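Local coordinates for protein putative platelet activating factor (Streptococcus pneumoniae, PDB 2HSJ) that is of unknown function but is probably an ester hydrolase of the GDSL/SGNH type, perhaps acting on lipids related to platelet activating factor, at residues Leu13-Tyr24 and Asn62-Leu72. Residues are numbered along the deposited sequence; the frame is centred on the assembly and turned at random.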
loop_
_atom_site.group_PDB
_atom_site.type_symbol
_atom_site.label_atom_id
_atom_site.label_comp_id
_atom_site.label_asym_id
_atom_site.label_seq_id
_atom_site.Cartn_x
_atom_site.Cartn_y
_atom_site.Cartn_z
ATOM N N LEU D 13 -29.690 10.762 15.433
ATOM C CA LEU D 13 -28.370 10.225 15.803
ATOM C C LEU D 13 -28.318 8.711 15.577
ATOM O O LEU D 13 -27.347 8.192 15.006
ATOM C CB LEU D 13 -28.035 10.580 17.250
ATOM C CG LEU D 13 -26.718 9.938 17.692
ATOM C CD1 LEU D 13 -25.493 10.443 16.892
ATOM C CD2 LEU D 13 -26.531 10.131 19.197
ATOM N N LEU D 14 -29.349 7.994 16.015
ATOM C CA LEU D 14 -29.416 6.552 15.768
ATOM C C LEU D 14 -29.367 6.195 14.281
ATOM O O LEU D 14 -28.598 5.303 13.895
ATOM C CB LEU D 14 -30.633 5.905 16.422
ATOM C CG LEU D 14 -30.755 6.033 17.944
ATOM C CD1 LEU D 14 -32.179 5.752 18.437
ATOM C CD2 LEU D 14 -29.762 5.127 18.653
ATOM N N LYS D 15 -30.131 6.885 13.439
ATOM C CA LYS D 15 -30.091 6.547 12.007
ATOM C C LYS D 15 -28.753 6.890 11.343
ATOM O O LYS D 15 -28.305 6.163 10.454
ATOM C CB LYS D 15 -31.255 7.137 11.214
ATOM C CG LYS D 15 -31.638 6.251 10.022
ATOM C CD LYS D 15 -32.620 6.918 9.091
ATOM C CE LYS D 15 -33.467 5.885 8.370
ATOM N NZ LYS D 15 -34.656 5.494 9.188
ATOM N N GLU D 16 -28.114 7.978 11.765
ATOM C CA GLU D 16 -26.763 8.264 11.258
ATOM C C GLU D 16 -25.770 7.164 11.677
ATOM O O GLU D 16 -24.960 6.707 10.865
ATOM C CB GLU D 16 -26.268 9.634 11.717
ATOM C CG GLU D 16 -27.008 10.815 11.097
ATOM C CD GLU D 16 -26.947 10.801 9.583
ATOM O OE1 GLU D 16 -25.870 11.076 9.018
ATOM O OE2 GLU D 16 -27.983 10.517 8.954
ATOM N N GLN D 17 -25.845 6.710 12.923
ATOM C CA GLN D 17 -24.937 5.651 13.378
ATOM C C GLN D 17 -25.151 4.358 12.592
ATOM O O GLN D 17 -24.189 3.715 12.168
ATOM C CB GLN D 17 -25.104 5.391 14.877
ATOM C CG GLN D 17 -24.685 6.566 15.754
ATOM C CD GLN D 17 -24.996 6.308 17.224
ATOM O OE1 GLN D 17 -25.997 5.667 17.535
ATOM N NE2 GLN D 17 -24.169 6.821 18.119
ATOM N N GLU D 18 -26.418 3.986 12.383
ATOM C CA GLU D 18 -26.761 2.802 11.618
ATOM C C GLU D 18 -26.273 2.914 10.160
ATOM O O GLU D 18 -25.731 1.943 9.614
ATOM C CB GLU D 18 -28.280 2.595 11.646
ATOM C CG GLU D 18 -28.767 1.410 10.837
ATOM C CD GLU D 18 -30.284 1.306 10.797
ATOM O OE1 GLU D 18 -30.937 1.651 11.826
ATOM O OE2 GLU D 18 -30.825 0.889 9.740
ATOM N N LYS D 19 -26.411 4.097 9.562
ATOM C CA LYS D 19 -25.896 4.316 8.200
ATOM C C LYS D 19 -24.376 4.137 8.141
ATOM O O LYS D 19 -23.848 3.583 7.179
ATOM C CB LYS D 19 -26.271 5.705 7.691
ATOM C CG LYS D 19 -27.735 5.813 7.307
ATOM C CD LYS D 19 -28.232 7.274 7.244
ATOM C CE LYS D 19 -27.407 8.150 6.301
ATOM N NZ LYS D 19 -27.911 9.574 6.265
ATOM N N ILE D 20 -23.678 4.644 9.155
ATOM C CA ILE D 20 -22.221 4.512 9.143
ATOM C C ILE D 20 -21.803 3.069 9.392
ATOM O O ILE D 20 -20.880 2.578 8.746
ATOM C CB ILE D 20 -21.540 5.480 10.121
ATOM C CG1 ILE D 20 -21.838 6.915 9.682
ATOM C CG2 ILE D 20 -20.040 5.201 10.174
ATOM C CD1 ILE D 20 -21.606 7.976 10.775
ATOM N N GLN D 21 -22.518 2.371 10.278
ATOM C CA GLN D 21 -22.221 0.953 10.467
ATOM C C GLN D 21 -22.374 0.136 9.164
ATOM O O GLN D 21 -21.548 -0.734 8.847
ATOM C CB GLN D 21 -23.126 0.409 11.572
ATOM C CG GLN D 21 -22.755 0.940 12.924
ATOM C CD GLN D 21 -23.819 0.744 13.981
ATOM O OE1 GLN D 21 -25.001 0.564 13.664
ATOM N NE2 GLN D 21 -23.407 0.822 15.256
ATOM N N THR D 22 -23.416 0.448 8.396
ATOM C CA THR D 22 -23.646 -0.234 7.136
ATOM C C THR D 22 -22.504 0.058 6.144
ATOM O O THR D 22 -21.979 -0.839 5.468
ATOM C CB THR D 22 -25.003 0.188 6.562
ATOM O OG1 THR D 22 -26.039 -0.304 7.440
ATOM C CG2 THR D 22 -25.190 -0.367 5.133
ATOM N N LYS D 23 -22.118 1.320 6.099
ATOM C CA LYS D 23 -21.016 1.775 5.253
ATOM C C LYS D 23 -19.742 1.004 5.610
ATOM O O LYS D 23 -19.072 0.438 4.730
ATOM C CB LYS D 23 -20.811 3.270 5.481
ATOM C CG LYS D 23 -19.747 3.922 4.577
ATOM C CD LYS D 23 -19.447 5.350 4.940
ATOM C CE LYS D 23 -18.637 6.051 3.837
ATOM N NZ LYS D 23 -18.208 7.447 4.264
ATOM N N TYR D 24 -19.410 0.955 6.899
ATOM C CA TYR D 24 -18.208 0.256 7.312
ATOM C C TYR D 24 -18.271 -1.240 7.014
ATOM O O TYR D 24 -17.282 -1.825 6.582
ATOM C CB TYR D 24 -18.034 0.448 8.798
ATOM C CG TYR D 24 -17.544 1.826 9.221
ATOM C CD1 TYR D 24 -17.058 2.765 8.283
ATOM C CD2 TYR D 24 -17.544 2.189 10.566
ATOM C CE1 TYR D 24 -16.574 4.035 8.704
ATOM C CE2 TYR D 24 -17.080 3.431 10.984
ATOM C CZ TYR D 24 -16.583 4.343 10.068
ATOM O OH TYR D 24 -16.113 5.580 10.499
ATOM N N ASN D 62 -9.981 4.805 9.573
ATOM C CA ASN D 62 -10.939 5.360 10.516
ATOM C C ASN D 62 -12.136 4.435 10.628
ATOM O O ASN D 62 -12.847 4.178 9.642
ATOM C CB ASN D 62 -11.409 6.715 10.002
ATOM C CG ASN D 62 -11.985 7.564 11.106
ATOM O OD1 ASN D 62 -12.803 7.097 11.886
ATOM N ND2 ASN D 62 -11.532 8.823 11.205
ATOM N N ARG D 63 -12.385 3.971 11.849
ATOM C CA ARG D 63 -13.630 3.267 12.126
ATOM C C ARG D 63 -14.305 3.912 13.351
ATOM O O ARG D 63 -14.855 3.226 14.205
ATOM C CB ARG D 63 -13.373 1.751 12.335
ATOM C CG ARG D 63 -13.112 0.974 11.011
ATOM C CD ARG D 63 -14.386 0.926 10.186
ATOM N NE ARG D 63 -14.300 0.165 8.932
ATOM C CZ ARG D 63 -13.878 0.705 7.781
ATOM N NH1 ARG D 63 -13.467 1.980 7.730
ATOM N NH2 ARG D 63 -13.852 -0.045 6.659
ATOM N N GLY D 64 -14.325 5.242 13.372
ATOM C CA GLY D 64 -15.045 5.954 14.443
ATOM C C GLY D 64 -16.476 6.284 14.041
ATOM O O GLY D 64 -16.805 6.381 12.846
ATOM N N ILE D 65 -17.331 6.468 15.044
ATOM C CA ILE D 65 -18.728 6.838 14.813
ATOM C C ILE D 65 -19.186 7.841 15.862
ATOM O O ILE D 65 -19.065 7.597 17.080
ATOM C CB ILE D 65 -19.679 5.615 14.840
ATOM C CG1 ILE D 65 -19.240 4.584 13.803
ATOM C CG2 ILE D 65 -21.144 6.061 14.634
ATOM C CD1 ILE D 65 -20.207 3.440 13.541
ATOM N N ARG D 66 -19.731 8.960 15.394
ATOM C CA ARG D 66 -20.231 9.994 16.296
ATOM C C ARG D 66 -21.216 9.426 17.303
ATOM O O ARG D 66 -21.992 8.516 17.007
ATOM C CB ARG D 66 -20.915 11.097 15.496
ATOM C CG ARG D 66 -22.241 10.595 14.834
ATOM C CD ARG D 66 -22.702 11.425 13.701
ATOM N NE ARG D 66 -21.835 11.277 12.545
ATOM C CZ ARG D 66 -22.125 11.809 11.372
ATOM N NH1 ARG D 66 -23.273 12.472 11.223
ATOM N NH2 ARG D 66 -21.292 11.674 10.358
ATOM N N GLY D 67 -21.136 9.954 18.518
ATOM C CA GLY D 67 -22.061 9.606 19.571
ATOM C C GLY D 67 -21.876 8.213 20.161
ATOM O O GLY D 67 -22.709 7.773 20.974
ATOM N N TYR D 68 -20.793 7.512 19.800
ATOM C CA TYR D 68 -20.688 6.097 20.201
ATOM C C TYR D 68 -20.394 5.986 21.689
ATOM O O TYR D 68 -19.781 6.869 22.279
ATOM C CB TYR D 68 -19.550 5.420 19.461
ATOM C CG TYR D 68 -19.923 4.189 18.652
ATOM C CD1 TYR D 68 -21.188 4.050 18.052
ATOM C CD2 TYR D 68 -18.961 3.187 18.416
ATOM C CE1 TYR D 68 -21.475 2.916 17.248
ATOM C CE2 TYR D 68 -19.238 2.092 17.621
ATOM C CZ TYR D 68 -20.467 1.971 17.043
ATOM O OH TYR D 68 -20.733 0.885 16.266
ATOM N N GLN D 69 -20.862 4.893 22.251
ATOM C CA GLN D 69 -20.646 4.534 23.645
ATOM C C GLN D 69 -20.125 3.119 23.639
ATOM O O GLN D 69 -20.293 2.399 22.664
ATOM C CB GLN D 69 -21.949 4.549 24.426
ATOM C CG GLN D 69 -22.598 5.905 24.520
ATOM C CD GLN D 69 -23.997 5.808 25.103
ATOM O OE1 GLN D 69 -24.963 6.242 24.491
ATOM N NE2 GLN D 69 -24.108 5.227 26.282
ATOM N N THR D 70 -19.554 2.693 24.762
ATOM C CA THR D 70 -18.938 1.358 24.842
ATOM C C THR D 70 -19.921 0.236 24.507
ATOM O O THR D 70 -19.577 -0.727 23.848
ATOM C CB THR D 70 -18.278 1.079 26.236
ATOM O OG1 THR D 70 -19.290 1.051 27.259
ATOM C CG2 THR D 70 -17.167 2.140 26.566
ATOM N N GLY D 71 -21.162 0.351 24.969
ATOM C CA GLY D 71 -22.150 -0.693 24.672
ATOM C C GLY D 71 -22.492 -0.828 23.194
ATOM O O GLY D 71 -22.675 -1.946 22.695
ATOM N N LEU D 72 -22.568 0.311 22.494
ATOM C CA LEU D 72 -22.900 0.300 21.072
ATOM C C LEU D 72 -21.750 -0.320 20.285
ATOM O O LEU D 72 -21.961 -1.094 19.331
ATOM C CB LEU D 72 -23.144 1.729 20.567
ATOM C CG LEU D 72 -24.263 2.525 21.235
ATOM C CD1 LEU D 72 -24.218 3.994 20.751
ATOM C CD2 LEU D 72 -25.622 1.897 20.943
#
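The hydroxyl of Tyr24 donates a hydrogen bond to the backbone carbonyl of Gly64, OH to O 2.6 Å, with that oxygen in the plane of the ring at its edge. Arg63 covers one ring face: its CD sits 3.5 Å from the centroid of the Tyr24 ring as a CH-pi contact, and beyond it the guanidinium lies flat on the ring, planes 8° apart, in an off-centre cation-pi stack. NH1 of Arg63 donates to Asn62 O, while NH2 bonds to Asn28 and forms a salt bridge with Glu52 of the second subunit. Gly64 N closes an Asx turn on Asn62 OD1 (2.8 Å). Helix 3-30 thus packs along strand 60-64, outermost in this chain's parallel SGNH-hydrolase sheet, and the following loop, where Ile65 to Tyr68 form a type II turn. Two glutamine amides of the helix serve that loop. Gln17, extended beyond CG, sends NE2 to a lone pair of Arg66 O (3.0 Å, 170° at the hydrogen), while Gln21 NE2 reaches Tyr68 OH (2.9 Å), a hydroxyl also bonded to His80. Ile65 touches both glutamine chains, CG2 at Gln17 CG (3.7 Å) and CD1 at Gln21 CG (3.6 Å). Arg66, salt-bridged to Glu46, has NH1 3.7 Å from Glu16 OE1, a long, out-of-plane salt bridge; Lys19 NZ holds Glu16 OE2.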